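Local atomic coordinates of bifunctional protein PutA (Bdellovibrio bacteriovorus, PDB entry 5UR2), a protein that probably oxidises proline to glutamate in two steps, a flavin-dependent proline dehydrogenase feeding an NAD-dependent L-glutamate gamma-semialdehyde dehydrogenase. Residues A538-W549 with G685-F693; Q556-L564 with V652-N660. One frame throughout, in Å; residues are numbered along the deposited sequence.

Contact 1. Residues A538-W549 with G685-F693; sequences AMQAAQTAYKTW and GFPQGVINF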
ATOM      1  N   ALA B 538      33.245   2.115 -12.418  1.00 22.85           N
ATOM      2  CA  ALA B 538      31.794   2.269 -12.427  1.00 22.89           C
ATOM      3  C   ALA B 538      31.233   2.238 -11.004  1.00 18.04           C
ATOM      4  O   ALA B 538      30.400   3.073 -10.632  1.00 21.59           O
ATOM      5  CB  ALA B 538      31.155   1.181 -13.303  1.00 19.75           C
ATOM      6  N   MET B 539      31.691   1.290 -10.188  1.00 21.86           N
ATOM      7  CA  MET B 539      31.221   1.212  -8.806  1.00 29.27           C
ATOM      8  C   MET B 539      31.560   2.478  -8.028  1.00 32.10           C
ATOM      9  O   MET B 539      30.732   2.976  -7.253  1.00 30.51           O
ATOM     10  CB  MET B 539      31.813  -0.016  -8.117  1.00 22.26           C
ATOM     11  CG  MET B 539      31.292  -1.328  -8.661  1.00 21.08           C
ATOM     12  SD  MET B 539      29.503  -1.479  -8.487  1.00 26.09           S
ATOM     13  CE  MET B 539      29.322  -1.249  -6.716  1.00 22.27           C
ATOM     14  N   GLN B 540      32.786   2.994  -8.197  1.00 26.96           N
ATOM     15  CA  GLN B 540      33.195   4.205  -7.487  1.00 28.54           C
ATOM     16  C   GLN B 540      32.384   5.409  -7.937  1.00 28.91           C
ATOM     17  O   GLN B 540      31.952   6.209  -7.098  1.00 29.87           O
ATOM     18  CB  GLN B 540      34.697   4.475  -7.682  1.00 31.90           C
ATOM     19  CG  GLN B 540      35.659   3.580  -6.854  1.00 36.86           C
ATOM     20  CD  GLN B 540      35.489   3.742  -5.343  1.00 40.44           C
ATOM     21  OE1 GLN B 540      35.043   4.782  -4.860  1.00 39.33           O
ATOM     22  NE2 GLN B 540      35.844   2.699  -4.591  1.00 44.06           N
ATOM     23  N   ALA B 541      32.170   5.560  -9.254  1.00 24.48           N
ATOM     24  CA  ALA B 541      31.379   6.685  -9.762  1.00 22.43           C
ATOM     25  C   ALA B 541      29.942   6.653  -9.228  1.00 24.34           C
ATOM     26  O   ALA B 541      29.386   7.696  -8.855  1.00 20.52           O
ATOM     27  CB  ALA B 541      31.381   6.686 -11.292  1.00 24.74           C
ATOM     28  N   ALA B 542      29.343   5.459  -9.153  1.00 27.52           N
ATOM     29  CA  ALA B 542      27.980   5.323  -8.639  1.00 25.73           C
ATOM     30  C   ALA B 542      27.906   5.641  -7.150  1.00 23.61           C
ATOM     31  O   ALA B 542      26.968   6.309  -6.694  1.00 22.95           O
ATOM     32  CB  ALA B 542      27.477   3.899  -8.881  1.00 16.55           C
ATOM     33  N   GLN B 543      28.885   5.171  -6.378  1.00 18.47           N
ATOM     34  CA  GLN B 543      28.894   5.429  -4.944  1.00 20.19           C
ATOM     35  C   GLN B 543      29.090   6.914  -4.655  1.00 23.04           C
ATOM     36  O   GLN B 543      28.375   7.489  -3.827  1.00 19.58           O
ATOM     37  CB  GLN B 543      29.973   4.574  -4.274  1.00 22.10           C
ATOM     38  CG  GLN B 543      30.037   4.709  -2.759  1.00 27.21           C
ATOM     39  CD  GLN B 543      28.773   4.203  -2.061  1.00 36.78           C
ATOM     40  OE1 GLN B 543      28.061   3.335  -2.572  1.00 32.84           O
ATOM     41  NE2 GLN B 543      28.486   4.761  -0.892  1.00 41.68           N
ATOM     42  N   THR B 544      30.015   7.565  -5.359  1.00 23.81           N
ATOM     43  CA  THR B 544      30.193   9.005  -5.178  1.00 27.84           C
ATOM     44  C   THR B 544      28.909   9.745  -5.526  1.00 28.34           C
ATOM     45  O   THR B 544      28.456  10.623  -4.779  1.00 23.81           O
ATOM     46  CB  THR B 544      31.347   9.509  -6.048  1.00 27.41           C
ATOM     47  OG1 THR B 544      32.568   8.972  -5.564  1.00 27.91           O
ATOM     48  CG2 THR B 544      31.442  11.037  -6.026  1.00 25.53           C
ATOM     49  N   ALA B 545      28.304   9.388  -6.662  1.00 23.62           N
ATOM     50  CA  ALA B 545      27.077  10.048  -7.079  1.00 22.23           C
ATOM     51  C   ALA B 545      25.941   9.818  -6.081  1.00 22.78           C
ATOM     52  O   ALA B 545      25.139  10.726  -5.836  1.00 19.78           O
ATOM     53  CB  ALA B 545      26.678   9.558  -8.470  1.00 19.60           C
ATOM     54  N   TYR B 546      25.888   8.639  -5.455  1.00 17.66           N
ATOM     55  CA  TYR B 546      24.783   8.344  -4.545  1.00 19.83           C
ATOM     56  C   TYR B 546      24.709   9.347  -3.398  1.00 26.47           C
ATOM     57  O   TYR B 546      23.611   9.670  -2.933  1.00 21.81           O
ATOM     58  CB  TYR B 546      24.911   6.917  -4.015  1.00 17.94           C
ATOM     59  CG  TYR B 546      23.860   6.566  -2.996  1.00 18.74           C
ATOM     60  CD1 TYR B 546      22.526   6.462  -3.356  1.00 15.99           C
ATOM     61  CD2 TYR B 546      24.206   6.354  -1.665  1.00 16.33           C
ATOM     62  CE1 TYR B 546      21.552   6.170  -2.420  1.00 21.17           C
ATOM     63  CE2 TYR B 546      23.251   6.039  -0.723  1.00 16.72           C
ATOM     64  CZ  TYR B 546      21.919   5.952  -1.105  1.00 19.90           C
ATOM     65  OH  TYR B 546      20.953   5.654  -0.174  1.00 18.70           O
ATOM     66  N   LYS B 547      25.860   9.878  -2.974  1.00 27.07           N
ATOM     67  CA  LYS B 547      25.928  10.802  -1.839  1.00 28.89           C
ATOM     68  C   LYS B 547      25.067  12.047  -2.053  1.00 27.32           C
ATOM     69  O   LYS B 547      24.461  12.557  -1.102  1.00 29.65           O
ATOM     70  CB  LYS B 547      27.392  11.197  -1.604  1.00 32.60           C
ATOM     71  CG  LYS B 547      27.630  12.138  -0.453  1.00 40.12           C
ATOM     72  CD  LYS B 547      29.078  12.627  -0.424  1.00 48.55           C
ATOM     73  CE  LYS B 547      29.403  13.335   0.897  1.00 52.73           C
ATOM     74  NZ  LYS B 547      29.013  12.501   2.076  1.00 55.96           N
ATOM     75  N   THR B 548      24.984  12.545  -3.287  1.00 20.91           N
ATOM     76  CA  THR B 548      24.130  13.693  -3.574  1.00 27.36           C
ATOM     77  C   THR B 548      22.812  13.310  -4.239  1.00 26.02           C
ATOM     78  O   THR B 548      21.793  13.962  -3.992  1.00 32.24           O
ATOM     79  CB  THR B 548      24.871  14.719  -4.450  1.00 31.60           C
ATOM     80  OG1 THR B 548      25.422  14.066  -5.605  1.00 36.86           O
ATOM     81  CG2 THR B 548      25.995  15.411  -3.663  1.00 25.85           C
ATOM     82  N   TRP B 549      22.803  12.276  -5.078  1.00 20.35           N
ATOM     83  CA  TRP B 549      21.570  11.898  -5.762  1.00 22.10           C
ATOM     84  C   TRP B 549      20.488  11.455  -4.784  1.00 18.17           C
ATOM     85  O   TRP B 549      19.304  11.686  -5.036  1.00 19.96           O
ATOM     86  CB  TRP B 549      21.859  10.789  -6.770  1.00 20.42           C
ATOM     87  CG  TRP B 549      20.635  10.198  -7.455  1.00 18.12           C
ATOM     88  CD1 TRP B 549      20.079   8.970  -7.219  1.00 14.80           C
ATOM     89  CD2 TRP B 549      19.837  10.808  -8.479  1.00 14.90           C
ATOM     90  NE1 TRP B 549      18.990   8.784  -8.027  1.00 17.61           N
ATOM     91  CE2 TRP B 549      18.821   9.898  -8.811  1.00 15.44           C
ATOM     92  CE3 TRP B 549      19.886  12.031  -9.150  1.00 21.66           C
ATOM     93  CZ2 TRP B 549      17.871  10.169  -9.794  1.00 14.41           C
ATOM     94  CZ3 TRP B 549      18.929  12.299 -10.110  1.00 19.84           C
ATOM     95  CH2 TRP B 549      17.945  11.371 -10.430  1.00 15.63           C
ATOM     96  N   GLY B 685      19.086  14.101 -18.943  1.00 26.46           N
ATOM     97  CA  GLY B 685      19.782  14.952 -18.010  1.00 23.96           C
ATOM     98  C   GLY B 685      20.154  14.332 -16.668  1.00 29.17           C
ATOM     99  O   GLY B 685      20.363  15.078 -15.705  1.00 26.20           O
ATOM    100  N   PHE B 686      20.243  13.009 -16.576  1.00 22.32           N
ATOM    101  CA  PHE B 686      20.666  12.400 -15.327  1.00 23.56           C
ATOM    102  C   PHE B 686      22.105  12.815 -15.027  1.00 27.09           C
ATOM    103  O   PHE B 686      22.972  12.690 -15.899  1.00 27.99           O
ATOM    104  CB  PHE B 686      20.529  10.876 -15.405  1.00 22.18           C
ATOM    105  CG  PHE B 686      19.103  10.400 -15.306  1.00 20.62           C
ATOM    106  CD1 PHE B 686      18.289  10.385 -16.424  1.00 14.98           C
ATOM    107  CD2 PHE B 686      18.577   9.963 -14.098  1.00 17.78           C
ATOM    108  CE1 PHE B 686      16.975   9.951 -16.337  1.00 22.51           C
ATOM    109  CE2 PHE B 686      17.274   9.532 -14.009  1.00 14.35           C
ATOM    110  CZ  PHE B 686      16.465   9.531 -15.131  1.00 20.06           C
ATOM    111  N   PRO B 687      22.399  13.300 -13.817  1.00 23.43           N
ATOM    112  CA  PRO B 687      23.754  13.772 -13.507  1.00 24.69           C
ATOM    113  C   PRO B 687      24.782  12.661 -13.647  1.00 28.04           C
ATOM    114  O   PRO B 687      24.480  11.468 -13.518  1.00 24.08           O
ATOM    115  CB  PRO B 687      23.654  14.226 -12.036  1.00 27.46           C
ATOM    116  CG  PRO B 687      22.230  14.394 -11.760  1.00 23.55           C
ATOM    117  CD  PRO B 687      21.500  13.404 -12.659  1.00 24.93           C
ATOM    118  N   GLN B 688      26.025  13.074 -13.878  1.00 16.95           N
ATOM    119  CA  GLN B 688      27.096  12.113 -14.073  1.00 26.47           C
ATOM    120  C   GLN B 688      27.184  11.157 -12.886  1.00 24.86           C
ATOM    121  O   GLN B 688      27.112  11.567 -11.721  1.00 23.74           O
ATOM    122  CB  GLN B 688      28.426  12.837 -14.258  1.00 23.35           C
ATOM    123  CG  GLN B 688      28.850  13.633 -13.062  1.00 33.29           C
ATOM    124  CD  GLN B 688      30.244  14.199 -13.212  1.00 48.23           C
ATOM    125  OE1 GLN B 688      30.610  14.701 -14.275  1.00 52.03           O
ATOM    126  NE2 GLN B 688      31.041  14.095 -12.154  1.00 55.17           N
ATOM    127  N   GLY B 689      27.338   9.869 -13.192  1.00 22.26           N
ATOM    128  CA  GLY B 689      27.519   8.840 -12.183  1.00 20.52           C
ATOM    129  C   GLY B 689      26.240   8.255 -11.613  1.00 25.04           C
ATOM    130  O   GLY B 689      26.299   7.197 -10.980  1.00 22.91           O
ATOM    131  N   VAL B 690      25.087   8.908 -11.808  1.00 16.05           N
ATOM    132  CA  VAL B 690      23.838   8.356 -11.282  1.00 15.63           C
ATOM    133  C   VAL B 690      23.525   7.030 -11.960  1.00 18.21           C
ATOM    134  O   VAL B 690      23.138   6.057 -11.305  1.00 17.96           O
ATOM    135  CB  VAL B 690      22.691   9.377 -11.437  1.00 18.88           C
ATOM    136  CG1 VAL B 690      21.332   8.766 -11.032  1.00 15.00           C
ATOM    137  CG2 VAL B 690      22.987  10.640 -10.586  1.00 19.92           C
ATOM    138  N   ILE B 691      23.747   6.956 -13.272  1.00 20.81           N
ATOM    139  CA  ILE B 691      23.576   5.734 -14.045  1.00 22.23           C
ATOM    140  C   ILE B 691      24.851   5.513 -14.851  1.00 26.01           C
ATOM    141  O   ILE B 691      25.323   6.429 -15.528  1.00 21.18           O
ATOM    142  CB  ILE B 691      22.332   5.824 -14.957  1.00 25.83           C
ATOM    143  CG1 ILE B 691      21.067   5.898 -14.093  1.00 25.10           C
ATOM    144  CG2 ILE B 691      22.241   4.631 -15.888  1.00 24.09           C
ATOM    145  CD1 ILE B 691      19.840   6.403 -14.808  1.00 25.66           C
ATOM    146  N   ASN B 692      25.440   4.322 -14.739  1.00 23.16           N
ATOM    147  CA  ASN B 692      26.668   4.006 -15.455  1.00 18.75           C
ATOM    148  C   ASN B 692      26.459   2.797 -16.355  1.00 23.47           C
ATOM    149  O   ASN B 692      25.760   1.848 -15.991  1.00 23.50           O
ATOM    150  CB  ASN B 692      27.827   3.761 -14.487  1.00 18.50           C
ATOM    151  CG  ASN B 692      28.052   4.941 -13.559  1.00 21.00           C
ATOM    152  OD1 ASN B 692      28.794   5.869 -13.884  1.00 19.04           O
ATOM    153  ND2 ASN B 692      27.353   4.942 -12.422  1.00 17.99           N
ATOM    154  N   PHE B 693      27.079   2.846 -17.531  1.00 18.97           N
ATOM    155  CA  PHE B 693      26.867   1.893 -18.614  1.00 18.00           C
ATOM    156  C   PHE B 693      28.107   1.017 -18.748  1.00 22.36           C
ATOM    157  O   PHE B 693      29.160   1.487 -19.202  1.00 23.88           O
ATOM    158  CB  PHE B 693      26.591   2.638 -19.909  1.00 17.14           C
ATOM    159  CG  PHE B 693      26.324   1.744 -21.086  1.00 21.07           C
ATOM    160  CD1 PHE B 693      25.195   0.941 -21.125  1.00 18.37           C
ATOM    161  CD2 PHE B 693      27.167   1.763 -22.187  1.00 20.54           C
ATOM    162  CE1 PHE B 693      24.924   0.155 -22.239  1.00 24.28           C
ATOM    163  CE2 PHE B 693      26.910   0.978 -23.304  1.00 17.91           C
ATOM    164  CZ  PHE B 693      25.793   0.173 -23.332  1.00 17.55           C
TER
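Trp549 carries its CG anti to the backbone N (chi1 174°), which swings the indole off the helix end and over Val690, whose own CG1 is also anti to its N (174°) and lies against one face of the ring. CG1 stands 3.6 Å from the centroid of the five-membered ring of Trp549, almost on the ring normal, a CH-pi contact; CG2 lies near CE3, toward the margin of the indole. A branched valine suits this spot, one methyl filling the face and the other packing beside it. At the far end of the indole, Trp549 CZ3 meets Pro687 CD at 3.8 Å, and the Phe686 ring approaches with its plane inclined at 46°. Toward the helix N-terminus small residues let the backbones come close. Ala545 CB rests 3.4 Å from Gly689 C, and Ala542 CA donates a nearly straight CA-H...O contact to Gly689 O (3.4 Å). Gly689 has positive phi, and a CB there would run into Ala541 O. The same Gly689 O accepts Asn692 ND2 at 2.9 Å from above the carbonyl plane, a bond that links the turn to the strand that follows; Asn692 OD1 is taken by the backbone N of Asn502, and ND2 also reaches Val662 O. This part of the helix runs nearly antiparallel to strand 691-693, which pairs with strand 661-665, while helix 554-570 covers Trp549 and Phe686, and strand 495-501 flanks Asn692 and Phe693.

Contact 2. Residues Q556-L564 with V652-N660; sequences QRAALVDKL and VTAAAVAGN
Arg557 grips Val657 O side-on with two nitrogens, NE at 2.9 Å and NH2 at 3.0 Å, the oxygen lying in the guanidinium plane. Both donors come from the same face of the carbonyl, NE well above its plane and NH2 only tilted from it. The carbonyl belongs to the last turn of helix 646-657, where such oxygens lack the usual i+4 amide, so a long, charged side chain is a fitting partner and the helix-end carbonyl probably favours its positive charge. A bend at chi3 (-52°) turns the guanidinium flat over Gly659, whose CA lies 3.5 Å above the group's plane. Gly659 closes the helix in a Schellman motif with positive phi; a CB there would crowd Arg557 CZ.

Away from this polar end the helices meet through aliphatic groups. Val657 CG2, anti to its backbone N, reaches Ala558 CA at 3.8 Å, the small alanine leaving room for it, and also touches Val561 CG2 at 4.0 Å. One turn along, Thr653 CG2 meets Leu564 CD2 at 3.7 Å and lies near Val561 CG1; chi1 of 57° turns the Thr653 hydroxyl to Ala649 O of its own helix and leaves CG2 facing Leu564.

In the second shell, Asn660 ND2 bonds Ala655 O in the carbonyl plane, tying the chain after Gly659 to the helix, while Asn660 OD1 accepts from Arg632 N and Gly633 N of strand 623-638. The two helices run nearly antiparallel, at 159°, with helix 587-611 packed against Arg557, Ala558 and Val561, and strand 623-638 against Val652 and Ala655.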
ATOM      1  N   GLN B 556      11.795  15.818  -8.586  1.00 19.38           N
ATOM      2  CA  GLN B 556      12.811  16.079  -9.607  1.00 23.10           C
ATOM      3  C   GLN B 556      13.361  14.778 -10.186  1.00 20.84           C
ATOM      4  O   GLN B 556      13.669  14.708 -11.379  1.00 18.32           O
ATOM      5  CB  GLN B 556      13.935  16.939  -9.020  1.00 18.94           C
ATOM      6  CG  GLN B 556      13.489  18.350  -8.656  1.00 17.62           C
ATOM      7  CD  GLN B 556      14.509  19.133  -7.812  1.00 33.61           C
ATOM      8  OE1 GLN B 556      15.723  19.114  -8.063  1.00 31.27           O
ATOM      9  NE2 GLN B 556      13.999  19.837  -6.798  1.00 37.73           N
ATOM     10  N   ARG B 557      13.507  13.739  -9.361  1.00 19.83           N
ATOM     11  CA  ARG B 557      13.934  12.454  -9.910  1.00 24.76           C
ATOM     12  C   ARG B 557      12.865  11.883 -10.832  1.00 21.09           C
ATOM     13  O   ARG B 557      13.176  11.386 -11.923  1.00 21.49           O
ATOM     14  CB  ARG B 557      14.276  11.466  -8.794  1.00 25.48           C
ATOM     15  CG  ARG B 557      15.285  11.993  -7.779  1.00 21.37           C
ATOM     16  CD  ARG B 557      15.859  10.862  -6.899  1.00 16.10           C
ATOM     17  NE  ARG B 557      14.832  10.032  -6.273  1.00 18.10           N
ATOM     18  CZ  ARG B 557      14.566  10.031  -4.975  1.00 20.65           C
ATOM     19  NH1 ARG B 557      15.248  10.831  -4.165  1.00 18.02           N
ATOM     20  NH2 ARG B 557      13.623   9.232  -4.487  1.00 14.50           N
ATOM     21  N   ALA B 558      11.595  11.991 -10.421  1.00 16.83           N
ATOM     22  CA  ALA B 558      10.491  11.524 -11.254  1.00 16.16           C
ATOM     23  C   ALA B 558      10.401  12.304 -12.566  1.00 20.28           C
ATOM     24  O   ALA B 558      10.074  11.727 -13.613  1.00 16.81           O
ATOM     25  CB  ALA B 558       9.177  11.627 -10.483  1.00 14.18           C
ATOM     26  N   ALA B 559      10.673  13.617 -12.530  1.00 15.97           N
ATOM     27  CA  ALA B 559      10.630  14.419 -13.753  1.00 18.36           C
ATOM     28  C   ALA B 559      11.720  13.995 -14.743  1.00 20.39           C
ATOM     29  O   ALA B 559      11.512  14.033 -15.962  1.00 24.04           O
ATOM     30  CB  ALA B 559      10.757  15.908 -13.407  1.00 16.54           C
ATOM     31  N   LEU B 560      12.894  13.604 -14.240  1.00 18.26           N
ATOM     32  CA  LEU B 560      13.938  13.081 -15.124  1.00 19.56           C
ATOM     33  C   LEU B 560      13.483  11.792 -15.794  1.00 20.76           C
ATOM     34  O   LEU B 560      13.707  11.594 -16.997  1.00 19.54           O
ATOM     35  CB  LEU B 560      15.236  12.854 -14.338  1.00 18.37           C
ATOM     36  CG  LEU B 560      16.036  14.144 -14.085  1.00 24.81           C
ATOM     37  CD1 LEU B 560      17.248  13.931 -13.191  1.00 18.10           C
ATOM     38  CD2 LEU B 560      16.495  14.725 -15.419  1.00 24.27           C
ATOM     39  N   VAL B 561      12.801  10.926 -15.039  1.00 22.00           N
ATOM     40  CA  VAL B 561      12.285   9.675 -15.585  1.00 16.49           C
ATOM     41  C   VAL B 561      11.164   9.936 -16.596  1.00 21.89           C
ATOM     42  O   VAL B 561      11.041   9.228 -17.610  1.00 22.75           O
ATOM     43  CB  VAL B 561      11.839   8.763 -14.437  1.00 18.92           C
ATOM     44  CG1 VAL B 561      11.097   7.532 -14.990  1.00 13.18           C
ATOM     45  CG2 VAL B 561      13.061   8.351 -13.661  1.00 13.45           C
ATOM     46  N   ASP B 562      10.325  10.943 -16.334  1.00 17.25           N
ATOM     47  CA  ASP B 562       9.313  11.331 -17.316  1.00 24.48           C
ATOM     48  C   ASP B 562       9.955  11.835 -18.601  1.00 25.13           C
ATOM     49  O   ASP B 562       9.475  11.534 -19.700  1.00 20.75           O
ATOM     50  CB  ASP B 562       8.374  12.395 -16.743  1.00 27.32           C
ATOM     51  CG  ASP B 562       7.211  11.796 -15.964  1.00 36.70           C
ATOM     52  OD1 ASP B 562       6.700  10.716 -16.354  1.00 46.16           O
ATOM     53  OD2 ASP B 562       6.785  12.430 -14.983  1.00 43.31           O
ATOM     54  N   LYS B 563      11.032  12.618 -18.487  1.00 22.74           N
ATOM     55  CA  LYS B 563      11.680  13.120 -19.688  1.00 16.83           C
ATOM     56  C   LYS B 563      12.266  11.973 -20.495  1.00 17.06           C
ATOM     57  O   LYS B 563      12.168  11.964 -21.727  1.00 22.39           O
ATOM     58  CB  LYS B 563      12.767  14.141 -19.336  1.00 26.68           C
ATOM     59  CG  LYS B 563      13.254  14.953 -20.546  1.00 40.54           C
ATOM     60  CD  LYS B 563      14.269  16.034 -20.149  1.00 52.11           C
ATOM     61  CE  LYS B 563      14.803  16.801 -21.372  1.00 50.54           C
ATOM     62  NZ  LYS B 563      15.977  17.658 -21.022  1.00 44.56           N
ATOM     63  N   LEU B 564      12.832  10.968 -19.811  1.00 19.50           N
ATOM     64  CA  LEU B 564      13.313   9.774 -20.502  1.00 17.28           C
ATOM     65  C   LEU B 564      12.194   9.125 -21.318  1.00 19.97           C
ATOM     66  O   LEU B 564      12.385   8.786 -22.490  1.00 20.71           O
ATOM     67  CB  LEU B 564      13.894   8.784 -19.489  1.00 13.81           C
ATOM     68  CG  LEU B 564      14.316   7.424 -20.053  1.00 20.35           C
ATOM     69  CD1 LEU B 564      15.348   7.627 -21.140  1.00 17.17           C
ATOM     70  CD2 LEU B 564      14.831   6.462 -18.961  1.00 13.81           C
ATOM     71  N   VAL B 652      16.335  -0.053 -14.282  1.00 17.19           N
ATOM     72  CA  VAL B 652      17.148   1.150 -14.100  1.00 15.92           C
ATOM     73  C   VAL B 652      16.309   2.303 -13.551  1.00 21.30           C
ATOM     74  O   VAL B 652      16.746   3.025 -12.643  1.00 18.73           O
ATOM     75  CB  VAL B 652      17.844   1.543 -15.421  1.00 19.82           C
ATOM     76  CG1 VAL B 652      18.529   2.917 -15.298  1.00 17.54           C
ATOM     77  CG2 VAL B 652      18.887   0.522 -15.790  1.00 14.55           C
ATOM     78  N   THR B 653      15.117   2.535 -14.127  1.00 14.79           N
ATOM     79  CA  THR B 653      14.318   3.673 -13.675  1.00 13.65           C
ATOM     80  C   THR B 653      13.739   3.427 -12.290  1.00 17.36           C
ATOM     81  O   THR B 653      13.639   4.364 -11.483  1.00 19.90           O
ATOM     82  CB  THR B 653      13.194   4.010 -14.658  1.00 16.26           C
ATOM     83  OG1 THR B 653      12.353   2.869 -14.855  1.00 15.77           O
ATOM     84  CG2 THR B 653      13.744   4.466 -15.982  1.00 15.41           C
ATOM     85  N   ALA B 654      13.337   2.185 -11.989  1.00 14.56           N
ATOM     86  CA  ALA B 654      12.841   1.906 -10.643  1.00 17.87           C
ATOM     87  C   ALA B 654      13.924   2.188  -9.613  1.00 16.04           C
ATOM     88  O   ALA B 654      13.696   2.916  -8.644  1.00 17.25           O
ATOM     89  CB  ALA B 654      12.353   0.459 -10.519  1.00 13.78           C
ATOM     90  N   ALA B 655      15.130   1.664  -9.849  1.00 18.27           N
ATOM     91  CA  ALA B 655      16.237   1.885  -8.927  1.00 18.43           C
ATOM     92  C   ALA B 655      16.547   3.371  -8.798  1.00 20.36           C
ATOM     93  O   ALA B 655      16.662   3.900  -7.690  1.00 21.62           O
ATOM     94  CB  ALA B 655      17.472   1.129  -9.413  1.00 19.02           C
ATOM     95  N   ALA B 656      16.688   4.054  -9.930  1.00 16.11           N
ATOM     96  CA  ALA B 656      17.101   5.450  -9.908  1.00 18.07           C
ATOM     97  C   ALA B 656      16.008   6.353  -9.351  1.00 23.09           C
ATOM     98  O   ALA B 656      16.294   7.236  -8.527  1.00 23.39           O
ATOM     99  CB  ALA B 656      17.521   5.895 -11.311  1.00 16.38           C
ATOM    100  N   VAL B 657      14.745   6.144  -9.761  1.00 17.90           N
ATOM    101  CA  VAL B 657      13.702   7.038  -9.265  1.00 14.34           C
ATOM    102  C   VAL B 657      13.550   6.871  -7.760  1.00 19.02           C
ATOM    103  O   VAL B 657      13.191   7.823  -7.057  1.00 18.94           O
ATOM    104  CB  VAL B 657      12.352   6.824  -9.987  1.00 16.73           C
ATOM    105  CG1 VAL B 657      11.534   5.695  -9.322  1.00 13.29           C
ATOM    106  CG2 VAL B 657      11.551   8.114  -9.974  1.00 15.72           C
ATOM    107  N   ALA B 658      13.868   5.685  -7.233  1.00 15.37           N
ATOM    108  CA  ALA B 658      13.838   5.494  -5.788  1.00 16.71           C
ATOM    109  C   ALA B 658      15.002   6.165  -5.076  1.00 21.17           C
ATOM    110  O   ALA B 658      15.073   6.071  -3.848  1.00 17.51           O
ATOM    111  CB  ALA B 658      13.834   4.002  -5.447  1.00 13.76           C
ATOM    112  N   GLY B 659      15.892   6.851  -5.789  1.00 20.35           N
ATOM    113  CA  GLY B 659      17.016   7.511  -5.160  1.00 22.08           C
ATOM    114  C   GLY B 659      18.301   6.710  -5.149  1.00 20.23           C
ATOM    115  O   GLY B 659      19.255   7.112  -4.477  1.00 20.17           O
ATOM    116  N   ASN B 660      18.337   5.562  -5.804  1.00 14.36           N
ATOM    117  CA  ASN B 660      19.580   4.806  -5.888  1.00 20.57           C
ATOM    118  C   ASN B 660      20.377   5.222  -7.117  1.00 16.92           C
ATOM    119  O   ASN B 660      19.841   5.806  -8.062  1.00 22.22           O
ATOM    120  CB  ASN B 660      19.288   3.310  -5.921  1.00 20.63           C
ATOM    121  CG  ASN B 660      18.419   2.870  -4.761  1.00 22.92           C
ATOM    122  OD1 ASN B 660      18.910   2.693  -3.629  1.00 21.39           O
ATOM    123  ND2 ASN B 660      17.115   2.704  -5.023  1.00 17.02           N
TER

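How the contacts relate
Contacts 1 and 2 adjoin, their centres 13 Å apart, and Trp549 joins them: its NE1 lies 3.1 Å from Ala656 O, a probable hydrogen bond, so the indole that covers Val690 in contact 1 also meets the helix end of contact 2. Trp549 CD1 and Tyr546 CE1 pack on Gly659 O, at 3.4 and 3.2 Å. Phe686 of contact 1 also touches Leu560 and Val561 of contact 2, and Trp549 touches Arg557. Helices 532-549 and 554-570 are consecutive and pack on chain leading into paired parallel strands, 691-693 and 661-665 respectively. All four segments belong to the aldehyde dehydrogenase family region, away from predicted active-site residues Glu746 and Cys780 and from the modified flavin.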